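PDB 4MY0: GCN5-related N-acetyltransferase from Kribbella flavida, which probably acetylates aminoglycosides, using acetyl coenzyme A as donor, as a GNAT-family acetyltransferase with a sterol carrier protein-like domain. Local coordinates for residues C[302-307]-C[375-380]. Residues are numbered along the deposited sequence; the frame is centred on the assembly and turned at random.
Sequences AEVDLL and RLLDTA
The carbonyl oxygen of L376, whose CB packs 3.9 Å from CB of A302, is gripped by two donors of its own helix. A380 N bonds to L376 O at 3.0 Å, and T379 OG1 reaches the same L376 O at 3.2 Å, tilted 34° from the carbonyl plane. With this acceptor satisfied inside the helix, segment 375-380 meets segment 302-307 through apolar side chains. At one end A302 CB rests against L376 CB and also against A380, one helical turn further on, with A302 CB to A380 CB at 4.3 Å; where these small alanines meet, the backbones approach to 5.4 Å between A302 CA and L376 CA. V304 straddles two leucines: CG2 touches L376 CB at 3.8 Å, while CG1, anti to the backbone N (chi1 176°), meets CG and CD1 of L377. Beyond it L306 and L377 run alongside each other in opposing senses, L306 CD2 lying 3.9 Å from L377 CD1. An alanine in place of V304 would remove both methyls and is likely to open a gap against L376 CB and L377 CG. L377 also rests on L322 and L341 of the strands flanking 302-309, so the helix covers one face of the sheet in the sterol carrier protein domain. E303 and D305 point away from the helix and bond to H321, D305 also forming salt bridges with R319 and R336. From 302 to 306 the strand thus alternates, A302, V304 and L306 serving the helix, and its hold on the helix depends on close apolar fit rather than directional bonds.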
loop_
_atom_site.group_PDB
_atom_site.type_symbol
_atom_site.label_atom_id
_atom_site.label_comp_id
_atom_site.label_asym_id
_atom_site.label_seq_id
_atom_site.Cartn_x
_atom_site.Cartn_y
_atom_site.Cartn_z
ATOM N N ALA C 302 -41.631 17.979 -29.875
ATOM C CA ALA C 302 -42.135 16.637 -29.612
ATOM C C ALA C 302 -43.580 16.646 -29.149
ATOM O O ALA C 302 -43.949 17.406 -28.256
ATOM C CB ALA C 302 -41.266 15.941 -28.581
ATOM N N GLU C 303 -44.388 15.790 -29.765
ATOM C CA GLU C 303 -45.747 15.521 -29.309
ATOM C C GLU C 303 -45.841 14.013 -29.143
ATOM O O GLU C 303 -45.850 13.281 -30.132
ATOM C CB GLU C 303 -46.770 15.980 -30.343
ATOM C CG GLU C 303 -46.628 17.435 -30.779
ATOM C CD GLU C 303 -47.110 18.427 -29.731
ATOM O OE1 GLU C 303 -46.849 19.638 -29.895
ATOM O OE2 GLU C 303 -47.755 18.003 -28.750
ATOM N N VAL C 304 -45.902 13.548 -27.898
ATOM C CA VAL C 304 -45.791 12.125 -27.597
ATOM C C VAL C 304 -46.627 11.795 -26.376
ATOM O O VAL C 304 -46.595 12.533 -25.389
ATOM C CB VAL C 304 -44.327 11.743 -27.239
ATOM C CG1 VAL C 304 -44.241 10.291 -26.824
ATOM C CG2 VAL C 304 -43.392 12.002 -28.403
ATOM N N ASP C 305 -47.353 10.684 -26.422
ATOM C CA ASP C 305 -48.052 10.211 -25.225
ATOM C C ASP C 305 -47.150 9.365 -24.316
ATOM O O ASP C 305 -46.252 8.660 -24.789
ATOM C CB ASP C 305 -49.323 9.439 -25.605
ATOM C CG ASP C 305 -50.526 10.359 -25.857
ATOM O OD1 ASP C 305 -50.330 11.585 -26.036
ATOM O OD2 ASP C 305 -51.674 9.852 -25.883
ATOM N N LEU C 306 -47.386 9.457 -23.009
ATOM C CA LEU C 306 -46.703 8.633 -22.019
ATOM C C LEU C 306 -47.757 7.982 -21.137
ATOM O O LEU C 306 -48.699 8.652 -20.697
ATOM C CB LEU C 306 -45.805 9.493 -21.134
ATOM C CG LEU C 306 -44.759 10.339 -21.841
ATOM C CD1 LEU C 306 -43.954 11.131 -20.824
ATOM C CD2 LEU C 306 -43.850 9.445 -22.687
ATOM N N LEU C 307 -47.604 6.689 -20.878
ATOM C CA LEU C 307 -48.461 6.008 -19.914
ATOM C C LEU C 307 -47.650 5.793 -18.640
ATOM O O LEU C 307 -46.687 5.028 -18.630
ATOM C CB LEU C 307 -48.986 4.677 -20.465
ATOM C CG LEU C 307 -49.876 3.896 -19.497
ATOM C CD1 LEU C 307 -51.083 4.743 -19.074
ATOM C CD2 LEU C 307 -50.324 2.578 -20.097
ATOM N N ARG C 375 -37.310 8.527 -30.528
ATOM C CA ARG C 375 -36.462 9.564 -31.103
ATOM C C ARG C 375 -36.881 10.965 -30.658
ATOM O O ARG C 375 -36.030 11.788 -30.318
ATOM C CB ARG C 375 -36.441 9.458 -32.630
ATOM C CG ARG C 375 -35.522 8.367 -33.144
ATOM C CD ARG C 375 -35.362 8.422 -34.655
ATOM N NE ARG C 375 -36.537 7.906 -35.347
ATOM C CZ ARG C 375 -36.744 6.619 -35.607
ATOM N NH1 ARG C 375 -37.844 6.236 -36.245
ATOM N NH2 ARG C 375 -35.852 5.711 -35.229
ATOM N N LEU C 376 -38.186 11.230 -30.661
ATOM C CA LEU C 376 -38.710 12.508 -30.171
ATOM C C LEU C 376 -38.334 12.744 -28.700
ATOM O O LEU C 376 -37.765 13.782 -28.346
ATOM C CB LEU C 376 -40.234 12.581 -30.344
ATOM C CG LEU C 376 -40.855 12.987 -31.689
ATOM C CD1 LEU C 376 -39.810 13.383 -32.734
ATOM C CD2 LEU C 376 -41.764 11.891 -32.219
ATOM N N LEU C 377 -38.647 11.778 -27.846
ATOM C CA LEU C 377 -38.310 11.886 -26.432
ATOM C C LEU C 377 -36.812 12.058 -26.198
ATOM O O LEU C 377 -36.397 12.839 -25.335
ATOM C CB LEU C 377 -38.816 10.662 -25.674
ATOM C CG LEU C 377 -40.330 10.562 -25.536
ATOM C CD1 LEU C 377 -40.713 9.202 -24.971
ATOM C CD2 LEU C 377 -40.836 11.675 -24.645
ATOM N N ASP C 378 -36.002 11.325 -26.957
ATOM C CA ASP C 378 -34.551 11.386 -26.786
ATOM C C ASP C 378 -34.016 12.813 -26.975
ATOM O O ASP C 378 -33.282 13.328 -26.126
ATOM C CB ASP C 378 -33.847 10.401 -27.734
ATOM C CG ASP C 378 -33.523 9.053 -27.067
ATOM O OD1 ASP C 378 -33.914 8.829 -25.899
ATOM O OD2 ASP C 378 -32.875 8.207 -27.721
ATOM N N THR C 379 -34.401 13.462 -28.070
ATOM C CA THR C 379 -33.923 14.826 -28.334
ATOM C C THR C 379 -34.537 15.890 -27.409
ATOM O O THR C 379 -33.841 16.802 -26.963
ATOM C CB THR C 379 -34.100 15.222 -29.815
ATOM O OG1 THR C 379 -35.470 15.062 -30.197
ATOM C CG2 THR C 379 -33.232 14.337 -30.691
ATOM N N ALA C 380 -35.831 15.764 -27.126
ATOM C CA ALA C 380 -36.509 16.631 -26.158
ATOM C C ALA C 380 -35.759 16.722 -24.825
ATOM O O ALA C 380 -35.441 17.814 -24.347
ATOM C CB ALA C 380 -37.929 16.130 -25.918
#